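Carbohydrate binding protein (Flavobacterium johnsoniae, PDB 3HZB) binds calcium ions through a betagamma-crystallin domain, one part of a longer protein that is thought to bind carbohydrate. Local coordinates at residues B[46-57]-B[78-87]; B[1-9]-B[14-22]. All coordinates share one frame; numbering follows the deposited sequence.

Contact 1. Residues B[46-57]-B[78-87]. With CA (calcium ion), chain M.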
loop_
_atom_site.group_PDB
_atom_site.type_symbol
_atom_site.label_atom_id
_atom_site.label_comp_id
_atom_site.label_asym_id
_atom_site.label_seq_id
_atom_site.Cartn_x
_atom_site.Cartn_y
_atom_site.Cartn_z
ATOM N N GLY B 46 -4.808 -0.969 7.811
ATOM C CA GLY B 46 -5.896 -1.296 8.718
ATOM C C GLY B 46 -6.936 -2.198 8.090
ATOM O O GLY B 46 -7.872 -2.639 8.756
ATOM N N TYR B 47 -6.770 -2.482 6.801
ATOM C CA TYR B 47 -7.703 -3.335 6.078
ATOM C C TYR B 47 -6.937 -4.317 5.219
ATOM O O TYR B 47 -5.744 -4.146 4.986
ATOM C CB TYR B 47 -8.607 -2.476 5.200
ATOM C CG TYR B 47 -9.386 -1.471 5.999
ATOM C CD1 TYR B 47 -10.569 -1.832 6.642
ATOM C CD2 TYR B 47 -8.906 -0.177 6.178
ATOM C CE1 TYR B 47 -11.253 -0.928 7.445
ATOM C CE2 TYR B 47 -9.582 0.738 6.981
ATOM C CZ TYR B 47 -10.754 0.355 7.612
ATOM O OH TYR B 47 -11.431 1.251 8.406
ATOM N N GLN B 48 -7.623 -5.350 4.750
ATOM C CA GLN B 48 -6.980 -6.344 3.908
ATOM C C GLN B 48 -7.979 -7.066 3.026
ATOM O O GLN B 48 -9.170 -7.125 3.333
ATOM C CB GLN B 48 -6.212 -7.348 4.766
ATOM C CG GLN B 48 -7.015 -7.933 5.908
ATOM C CD GLN B 48 -6.155 -8.762 6.844
ATOM O OE1 GLN B 48 -6.590 -9.147 7.932
ATOM N NE2 GLN B 48 -4.930 -9.045 6.424
ATOM N N ALA B 49 -7.484 -7.601 1.917
ATOM C CA ALA B 49 -8.329 -8.322 0.982
ATOM C C ALA B 49 -7.946 -9.792 0.928
ATOM O O ALA B 49 -6.771 -10.135 0.822
ATOM C CB ALA B 49 -8.219 -7.709 -0.410
ATOM N N ILE B 50 -8.947 -10.656 1.036
ATOM C CA ILE B 50 -8.724 -12.090 0.939
ATOM C C ILE B 50 -9.188 -12.440 -0.470
ATOM O O ILE B 50 -10.363 -12.259 -0.799
ATOM C CB ILE B 50 -9.589 -12.889 1.927
ATOM C CG1 ILE B 50 -9.366 -12.395 3.361
ATOM C CG2 ILE B 50 -9.267 -14.367 1.788
ATOM C CD1 ILE B 50 -7.930 -12.506 3.838
ATOM N N LEU B 51 -8.271 -12.925 -1.301
ATOM C CA LEU B 51 -8.618 -13.274 -2.673
ATOM C C LEU B 51 -8.970 -14.747 -2.777
ATOM O O LEU B 51 -8.410 -15.578 -2.065
ATOM C CB LEU B 51 -7.442 -12.980 -3.611
ATOM C CG LEU B 51 -6.776 -11.604 -3.509
ATOM C CD1 LEU B 51 -5.669 -11.513 -4.551
ATOM C CD2 LEU B 51 -7.801 -10.500 -3.721
ATOM N N TYR B 52 -9.903 -15.062 -3.669
ATOM C CA TYR B 52 -10.323 -16.441 -3.893
ATOM C C TYR B 52 -10.222 -16.772 -5.381
ATOM O O TYR B 52 -10.561 -15.952 -6.237
ATOM C CB TYR B 52 -11.766 -16.640 -3.421
ATOM C CG TYR B 52 -11.960 -16.448 -1.932
ATOM C CD1 TYR B 52 -11.879 -17.528 -1.050
ATOM C CD2 TYR B 52 -12.200 -15.183 -1.402
ATOM C CE1 TYR B 52 -12.035 -17.346 0.329
ATOM C CE2 TYR B 52 -12.354 -14.989 -0.027
ATOM C CZ TYR B 52 -12.270 -16.076 0.831
ATOM O OH TYR B 52 -12.416 -15.885 2.187
ATOM N N GLN B 53 -9.756 -17.977 -5.685
ATOM C CA GLN B 53 -9.628 -18.401 -7.068
ATOM C C GLN B 53 -10.998 -18.563 -7.722
ATOM O O GLN B 53 -11.185 -18.194 -8.866
ATOM C CB GLN B 53 -8.877 -19.735 -7.154
ATOM C CG GLN B 53 -7.380 -19.671 -6.879
ATOM C CD GLN B 53 -6.592 -19.049 -8.019
ATOM O OE1 GLN B 53 -6.882 -19.285 -9.195
ATOM N NE2 GLN B 53 -5.574 -18.271 -7.678
ATOM N N ASP B 54 -11.965 -19.102 -6.995
ATOM C CA ASP B 54 -13.277 -19.314 -7.590
ATOM C C ASP B 54 -14.335 -18.371 -7.046
ATOM O O ASP B 54 -14.108 -17.673 -6.061
ATOM C CB ASP B 54 -13.711 -20.770 -7.376
ATOM C CG ASP B 54 -12.705 -21.766 -7.932
ATOM O OD1 ASP B 54 -12.056 -21.451 -8.953
ATOM O OD2 ASP B 54 -12.571 -22.870 -7.361
ATOM N N ASP B 55 -15.492 -18.351 -7.701
ATOM C CA ASP B 55 -16.589 -17.492 -7.271
ATOM C C ASP B 55 -17.141 -18.025 -5.952
ATOM O O ASP B 55 -16.874 -19.164 -5.567
ATOM C CB ASP B 55 -17.692 -17.470 -8.337
ATOM C CG ASP B 55 -18.745 -16.401 -8.080
ATOM O OD1 ASP B 55 -18.521 -15.523 -7.224
ATOM O OD2 ASP B 55 -19.798 -16.432 -8.755
ATOM N N ASN B 56 -17.895 -17.185 -5.257
ATOM C CA ASN B 56 -18.498 -17.566 -3.993
ATOM C C ASN B 56 -17.475 -18.028 -2.964
ATOM O O ASN B 56 -17.741 -18.924 -2.156
ATOM C CB ASN B 56 -19.555 -18.642 -4.241
ATOM C CG ASN B 56 -20.615 -18.180 -5.217
ATOM O OD1 ASN B 56 -21.183 -17.098 -5.058
ATOM N ND2 ASN B 56 -20.884 -18.989 -6.236
ATOM N N PHE B 57 -16.298 -17.408 -3.018
ATOM C CA PHE B 57 -15.216 -17.666 -2.080
ATOM C C PHE B 57 -14.731 -19.112 -2.066
ATOM O O PHE B 57 -14.362 -19.655 -1.018
ATOM C CB PHE B 57 -15.681 -17.208 -0.697
ATOM C CG PHE B 57 -16.525 -15.959 -0.752
ATOM C CD1 PHE B 57 -17.848 -15.971 -0.322
ATOM C CD2 PHE B 57 -16.020 -14.793 -1.329
ATOM C CE1 PHE B 57 -18.661 -14.843 -0.472
ATOM C CE2 PHE B 57 -16.823 -13.664 -1.482
ATOM C CZ PHE B 57 -18.148 -13.689 -1.054
ATOM N N LYS B 78 -6.890 -14.172 -12.252
ATOM C CA LYS B 78 -7.464 -15.403 -11.734
ATOM C C LYS B 78 -8.480 -15.166 -10.617
ATOM O O LYS B 78 -9.194 -16.076 -10.234
ATOM C CB LYS B 78 -6.353 -16.319 -11.200
ATOM C CG LYS B 78 -5.409 -16.866 -12.256
ATOM C CD LYS B 78 -6.132 -17.814 -13.196
ATOM C CE LYS B 78 -5.193 -18.408 -14.234
ATOM N NZ LYS B 78 -5.946 -19.248 -15.210
ATOM N N VAL B 79 -8.548 -13.955 -10.082
ATOM C CA VAL B 79 -9.483 -13.691 -8.990
ATOM C C VAL B 79 -10.943 -13.725 -9.437
ATOM O O VAL B 79 -11.316 -13.081 -10.423
ATOM C CB VAL B 79 -9.164 -12.338 -8.319
ATOM C CG1 VAL B 79 -10.186 -12.035 -7.229
ATOM C CG2 VAL B 79 -7.761 -12.389 -7.713
ATOM N N SER B 80 -11.761 -14.487 -8.708
ATOM C CA SER B 80 -13.185 -14.625 -9.015
ATOM C C SER B 80 -14.114 -14.123 -7.918
ATOM O O SER B 80 -15.309 -13.930 -8.148
ATOM C CB SER B 80 -13.515 -16.077 -9.343
ATOM O OG SER B 80 -12.998 -16.405 -10.615
ATOM N N SER B 81 -13.569 -13.939 -6.720
ATOM C CA SER B 81 -14.332 -13.404 -5.600
ATOM C C SER B 81 -13.357 -12.861 -4.566
ATOM O O SER B 81 -12.201 -13.293 -4.494
ATOM C CB SER B 81 -15.275 -14.456 -4.990
ATOM O OG SER B 81 -14.591 -15.598 -4.525
ATOM N N ILE B 82 -13.826 -11.898 -3.782
ATOM C CA ILE B 82 -12.991 -11.246 -2.783
ATOM C C ILE B 82 -13.766 -10.897 -1.527
ATOM O O ILE B 82 -14.968 -10.627 -1.577
ATOM C CB ILE B 82 -12.427 -9.917 -3.335
ATOM C CG1 ILE B 82 -11.631 -10.171 -4.612
ATOM C CG2 ILE B 82 -11.568 -9.232 -2.286
ATOM C CD1 ILE B 82 -11.190 -8.898 -5.309
ATOM N N ARG B 83 -13.063 -10.902 -0.401
ATOM C CA ARG B 83 -13.651 -10.534 0.871
ATOM C C ARG B 83 -12.698 -9.534 1.503
ATOM O O ARG B 83 -11.487 -9.766 1.566
ATOM C CB ARG B 83 -13.834 -11.757 1.773
ATOM C CG ARG B 83 -14.889 -12.730 1.257
ATOM C CD ARG B 83 -15.031 -13.918 2.178
ATOM N NE ARG B 83 -15.453 -13.516 3.515
ATOM C CZ ARG B 83 -14.903 -13.977 4.633
ATOM N NH1 ARG B 83 -13.906 -14.854 4.564
ATOM N NH2 ARG B 83 -15.349 -13.565 5.816
ATOM N N VAL B 84 -13.254 -8.407 1.931
ATOM C CA VAL B 84 -12.486 -7.346 2.555
ATOM C C VAL B 84 -12.789 -7.391 4.046
ATOM O O VAL B 84 -13.952 -7.366 4.447
ATOM C CB VAL B 84 -12.892 -5.968 1.987
ATOM C CG1 VAL B 84 -12.076 -4.869 2.645
ATOM C CG2 VAL B 84 -12.680 -5.950 0.473
ATOM N N ILE B 85 -11.738 -7.474 4.858
ATOM C CA ILE B 85 -11.884 -7.535 6.308
ATOM C C ILE B 85 -10.905 -6.589 7.003
ATOM O O ILE B 85 -9.951 -6.107 6.398
ATOM C CB ILE B 85 -11.619 -8.964 6.834
ATOM C CG1 ILE B 85 -10.168 -9.362 6.550
ATOM C CG2 ILE B 85 -12.582 -9.947 6.182
ATOM C CD1 ILE B 85 -9.796 -10.731 7.082
ATOM N N ALA B 86 -11.148 -6.326 8.280
ATOM C CA ALA B 86 -10.271 -5.448 9.040
ATOM C C ALA B 86 -8.914 -6.120 9.213
ATOM O O ALA B 86 -8.815 -7.349 9.210
ATOM C CB ALA B 86 -10.885 -5.147 10.403
ATOM N N ASN B 87 -7.872 -5.309 9.355
ATOM C CA ASN B 87 -6.520 -5.820 9.549
ATOM C C ASN B 87 -5.920 -5.174 10.793
ATOM O O ASN B 87 -6.672 -4.496 11.522
ATOM C CB ASN B 87 -5.638 -5.508 8.335
ATOM C CG ASN B 87 -4.265 -6.156 8.433
ATOM O OD1 ASN B 87 -3.356 -5.842 7.660
ATOM N ND2 ASN B 87 -4.111 -7.075 9.380
HETATM CA CA CA M . -10.873 -17.665 -11.280
HETATM O O HOH W 1 -3.411 -3.552 5.815
HETATM O O HOH W 2 -8.758 -19.253 -11.064
HETATM O O HOH W 3 -11.971 -20.157 -11.214
HETATM O O HOH W 4 -10.986 -19.251 -13.599
#

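Contact 2. Residues B[1-9]-B[14-22]. With CA (calcium ion), chain L.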
loop_
_atom_site.group_PDB
_atom_site.type_symbol
_atom_site.label_atom_id
_atom_site.label_comp_id
_atom_site.label_asym_id
_atom_site.label_seq_id
_atom_site.Cartn_x
_atom_site.Cartn_y
_atom_site.Cartn_z
ATOM N N ASP B 1 -13.520 4.077 0.067
ATOM C CA ASP B 1 -13.022 2.718 -0.292
ATOM C C ASP B 1 -11.640 2.464 0.293
ATOM O O ASP B 1 -10.687 3.191 0.004
ATOM C CB ASP B 1 -12.967 2.559 -1.812
ATOM C CG ASP B 1 -14.324 2.723 -2.464
ATOM O OD1 ASP B 1 -15.266 2.004 -2.068
ATOM O OD2 ASP B 1 -14.446 3.568 -3.375
ATOM N N VAL B 2 -11.533 1.423 1.107
ATOM C CA VAL B 2 -10.268 1.077 1.738
ATOM C C VAL B 2 -9.427 0.177 0.843
ATOM O O VAL B 2 -8.251 -0.059 1.115
ATOM C CB VAL B 2 -10.500 0.367 3.083
ATOM C CG1 VAL B 2 -11.152 1.328 4.064
ATOM C CG2 VAL B 2 -11.371 -0.862 2.880
ATOM N N ILE B 3 -10.039 -0.331 -0.221
ATOM C CA ILE B 3 -9.332 -1.194 -1.155
ATOM C C ILE B 3 -9.756 -0.903 -2.588
ATOM O O ILE B 3 -10.938 -0.753 -2.877
ATOM C CB ILE B 3 -9.593 -2.683 -0.844
ATOM C CG1 ILE B 3 -8.942 -3.042 0.499
ATOM C CG2 ILE B 3 -9.047 -3.557 -1.958
ATOM C CD1 ILE B 3 -9.177 -4.459 0.938
ATOM N N THR B 4 -8.777 -0.795 -3.477
ATOM C CA THR B 4 -9.063 -0.548 -4.881
ATOM C C THR B 4 -8.389 -1.650 -5.689
ATOM O O THR B 4 -7.215 -1.948 -5.487
ATOM C CB THR B 4 -8.532 0.829 -5.336
ATOM O OG1 THR B 4 -9.144 1.858 -4.547
ATOM C CG2 THR B 4 -8.871 1.070 -6.799
ATOM N N VAL B 5 -9.149 -2.276 -6.580
ATOM C CA VAL B 5 -8.610 -3.340 -7.414
ATOM C C VAL B 5 -8.497 -2.814 -8.838
ATOM O O VAL B 5 -9.432 -2.204 -9.358
ATOM C CB VAL B 5 -9.508 -4.591 -7.364
ATOM C CG1 VAL B 5 -9.522 -5.134 -5.950
ATOM C CG2 VAL B 5 -10.934 -4.250 -7.812
ATOM N N TYR B 6 -7.347 -3.046 -9.461
ATOM C CA TYR B 6 -7.116 -2.553 -10.811
ATOM C C TYR B 6 -7.016 -3.638 -11.859
ATOM O O TYR B 6 -6.541 -4.747 -11.594
ATOM C CB TYR B 6 -5.839 -1.711 -10.863
ATOM C CG TYR B 6 -5.836 -0.518 -9.940
ATOM C CD1 TYR B 6 -5.565 -0.669 -8.582
ATOM C CD2 TYR B 6 -6.092 0.765 -10.424
ATOM C CE1 TYR B 6 -5.546 0.421 -7.726
ATOM C CE2 TYR B 6 -6.077 1.871 -9.571
ATOM C CZ TYR B 6 -5.802 1.686 -8.223
ATOM O OH TYR B 6 -5.786 2.757 -7.363
ATOM N N LYS B 7 -7.451 -3.288 -13.064
ATOM C CA LYS B 7 -7.418 -4.204 -14.188
ATOM C C LYS B 7 -5.978 -4.500 -14.594
ATOM O O LYS B 7 -5.652 -5.629 -14.894
ATOM C CB LYS B 7 -8.174 -3.608 -15.379
ATOM C CG LYS B 7 -8.294 -4.544 -16.582
ATOM C CD LYS B 7 -8.987 -3.840 -17.748
ATOM C CE LYS B 7 -9.227 -4.790 -18.912
ATOM N NZ LYS B 7 -10.297 -5.782 -18.597
ATOM N N ASP B 8 -5.117 -3.487 -14.596
ATOM C CA ASP B 8 -3.721 -3.681 -14.985
ATOM C C ASP B 8 -2.736 -3.565 -13.836
ATOM O O ASP B 8 -3.073 -3.095 -12.753
ATOM C CB ASP B 8 -3.317 -2.661 -16.057
ATOM C CG ASP B 8 -4.126 -2.794 -17.325
ATOM O OD1 ASP B 8 -4.639 -3.898 -17.593
ATOM O OD2 ASP B 8 -4.232 -1.795 -18.064
ATOM N N CYS B 9 -1.503 -3.988 -14.090
ATOM C CA CYS B 9 -0.450 -3.899 -13.090
ATOM C C CYS B 9 -0.085 -2.432 -12.893
ATOM O O CYS B 9 -0.453 -1.585 -13.705
ATOM C CB CYS B 9 0.764 -4.724 -13.540
ATOM S SG CYS B 9 0.490 -6.491 -13.194
ATOM N N PHE B 14 -9.047 -0.045 -15.656
ATOM C CA PHE B 14 -10.323 0.052 -14.959
ATOM C C PHE B 14 -10.188 -0.375 -13.503
ATOM O O PHE B 14 -9.631 -1.431 -13.212
ATOM C CB PHE B 14 -11.375 -0.829 -15.624
ATOM C CG PHE B 14 -12.750 -0.625 -15.072
ATOM C CD1 PHE B 14 -13.564 0.387 -15.564
ATOM C CD2 PHE B 14 -13.211 -1.404 -14.015
ATOM C CE1 PHE B 14 -14.821 0.625 -15.010
ATOM C CE2 PHE B 14 -14.461 -1.175 -13.455
ATOM C CZ PHE B 14 -15.268 -0.159 -13.951
ATOM N N SER B 15 -10.711 0.438 -12.593
ATOM C CA SER B 15 -10.623 0.114 -11.175
ATOM C C SER B 15 -11.976 0.038 -10.478
ATOM O O SER B 15 -12.949 0.674 -10.892
ATOM C CB SER B 15 -9.752 1.144 -10.455
ATOM O OG SER B 15 -10.376 2.415 -10.463
ATOM N N GLY B 16 -12.017 -0.744 -9.405
ATOM C CA GLY B 16 -13.228 -0.884 -8.622
ATOM C C GLY B 16 -12.888 -0.622 -7.166
ATOM O O GLY B 16 -11.875 -1.106 -6.670
ATOM N N GLY B 17 -13.723 0.152 -6.483
ATOM C CA GLY B 17 -13.474 0.448 -5.085
ATOM C C GLY B 17 -14.260 -0.484 -4.183
ATOM O O GLY B 17 -15.461 -0.680 -4.385
ATOM N N LEU B 18 -13.586 -1.058 -3.189
ATOM C CA LEU B 18 -14.231 -1.982 -2.261
ATOM C C LEU B 18 -14.130 -1.489 -0.818
ATOM O O LEU B 18 -13.196 -0.776 -0.454
ATOM C CB LEU B 18 -13.581 -3.367 -2.341
ATOM C CG LEU B 18 -13.253 -3.965 -3.713
ATOM C CD1 LEU B 18 -12.575 -5.321 -3.517
ATOM C CD2 LEU B 18 -14.507 -4.105 -4.544
ATOM N N THR B 19 -15.110 -1.871 -0.007
ATOM C CA THR B 19 -15.124 -1.518 1.404
ATOM C C THR B 19 -15.293 -2.836 2.150
ATOM O O THR B 19 -15.310 -3.902 1.531
ATOM C CB THR B 19 -16.298 -0.567 1.760
ATOM O OG1 THR B 19 -17.543 -1.153 1.352
ATOM C CG2 THR B 19 -16.120 0.776 1.073
ATOM N N ILE B 20 -15.402 -2.773 3.473
ATOM C CA ILE B 20 -15.578 -3.984 4.266
ATOM C C ILE B 20 -16.773 -4.764 3.733
ATOM O O ILE B 20 -17.831 -4.189 3.475
ATOM C CB ILE B 20 -15.822 -3.644 5.752
ATOM C CG1 ILE B 20 -14.538 -3.092 6.376
ATOM C CG2 ILE B 20 -16.304 -4.879 6.503
ATOM C CD1 ILE B 20 -13.400 -4.094 6.429
ATOM N N GLY B 21 -16.606 -6.070 3.561
ATOM C CA GLY B 21 -17.705 -6.871 3.057
ATOM C C GLY B 21 -17.271 -7.994 2.136
ATOM O O GLY B 21 -16.081 -8.166 1.862
ATOM N N ASP B 22 -18.245 -8.751 1.644
ATOM C CA ASP B 22 -17.963 -9.877 0.765
ATOM C C ASP B 22 -18.404 -9.602 -0.665
ATOM O O ASP B 22 -19.522 -9.147 -0.906
ATOM C CB ASP B 22 -18.654 -11.134 1.295
ATOM C CG ASP B 22 -18.272 -11.442 2.734
ATOM O OD1 ASP B 22 -17.076 -11.307 3.071
ATOM O OD2 ASP B 22 -19.165 -11.822 3.525
HETATM CA CA CA L . -5.415 -7.895 -15.758
HETATM O O HOH W 5 -10.701 -3.661 -12.065
HETATM O O HOH W 6 -3.789 -6.403 -17.433
HETATM O O HOH W 7 -3.475 -9.002 -17.154
HETATM O O HOH W 8 -6.884 -8.060 -17.894
#

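Contact 1. Residues B[46-57]-B[78-87]
Ser81 turns OG between its backbone N and carbonyl carbon (chi1 59°), into the bend formed by 54-57, while Tyr52 and Arg83 both set CG anti to the carbonyl carbon (chi1 -64° and -68°) and meet on the same face of the sheet. The two strands, 47-52 and 81-86, are the first and last of the Greek key spanning 47-86 and the central antiparallel pair of a four-stranded sheet in this betagamma-crystallin domain. Main-chain bonds run in couples between Gln48 and Ile85 and between Ile50 and Arg83, and the ladder continues with Tyr52 N on Ser81 O and Ser80 N on Tyr52 O. Ser81 OG donates to Asp54 O at 2.6 Å and accepts from Phe57 N at 2.9 Å, so one hydroxyl fixes the turn after the strand. CB of Phe57 lies over the centre of the Tyr52 ring, and the ring of Phe57 carries Arg83 CD over its face, a CH-pi contact of 4.0 Å to the centroid. On the face bearing Ala49, Leu51, Ile82 and Val84, Leu51 CD2 runs alongside Ile82 CG1 at 3.9 Å, while Leu51 CD1 meets Val79 CG2 from the preceding loop. Beside the corner at Gln53, just ahead of strand 81-86, Gln53 O, Lys78 O and Ser80 OG bind calcium with three waters, and Asp36 completes the site; Asn35 also bonds Ser80 OG, and Thr74 O takes Gln53 NE2. Arg83 pairs NE with Asp22, and NH1 reaches Tyr52 OH at 3.0 Å, the hydroxyl oxygen lying in the guanidinium plane.

Contact 2. Residues B[1-9]-B[14-22]
Leu18 O takes two successive amides of segment 1-9, Ile3 N at 3.2 Å and, more weakly, Val2 N, which makes a classic beta bulge at the start of the hairpin 3-6/15-18. Past the bulge the pairing is regular. Leu18 N gives a nearly straight bond of 2.7 Å to Ile3 O, and Val5 and Gly16 exchange both N-H groups, each meeting its acceptor in the carbonyl plane. Lys7 N closes the ladder on Phe14 O, which also accepts a hydrogen bond from a water at 2.7 Å. Immediately beyond, where the chain turns a corner, Lys7 O points to calcium at 2.4 Å; Asp37 O, Ser39 OG and Asp77 OD1 share the ion with three waters, one of which donates to Asp8 OD1. Of the side chains, Val5 CG1 meets Leu18 CD1 at 3.9 Å, the two crossing at about a right angle on the buried face. On the other face Thr4 OG1 bonds Gln45 of the second subunit, and Tyr6 lays CD2 against Ser15 CB at 3.7 Å. Across the hairpin, then, the polar work falls to the backbone: Lys7 engages Phe14 O through its N-H and the metal through its carbonyl, consistent with calcium holding this end of the hairpin in place.

Contacts 1 and 2 lie in the two sheets of the domain, which pack through Ile3, Ala49 and Val84. Each mixes a buried apolar face with exposed margins and ends at its own calcium site. Contact 2 supplies one protein ligand through a main-chain carbonyl, contact 1 three, one of them a hydroxyl. Side-chain chemistry is richer in contact 1, with its arginine, aromatic rings and serine-bound turn, whereas the glycine-bearing hairpin of contact 2 relies on backbone bonds and reaches the second subunit. Segment 14-22 crosses between the sheets: Gly21 O probably bonds Val84 N, and the arginine of contact 1 meets the end of this segment.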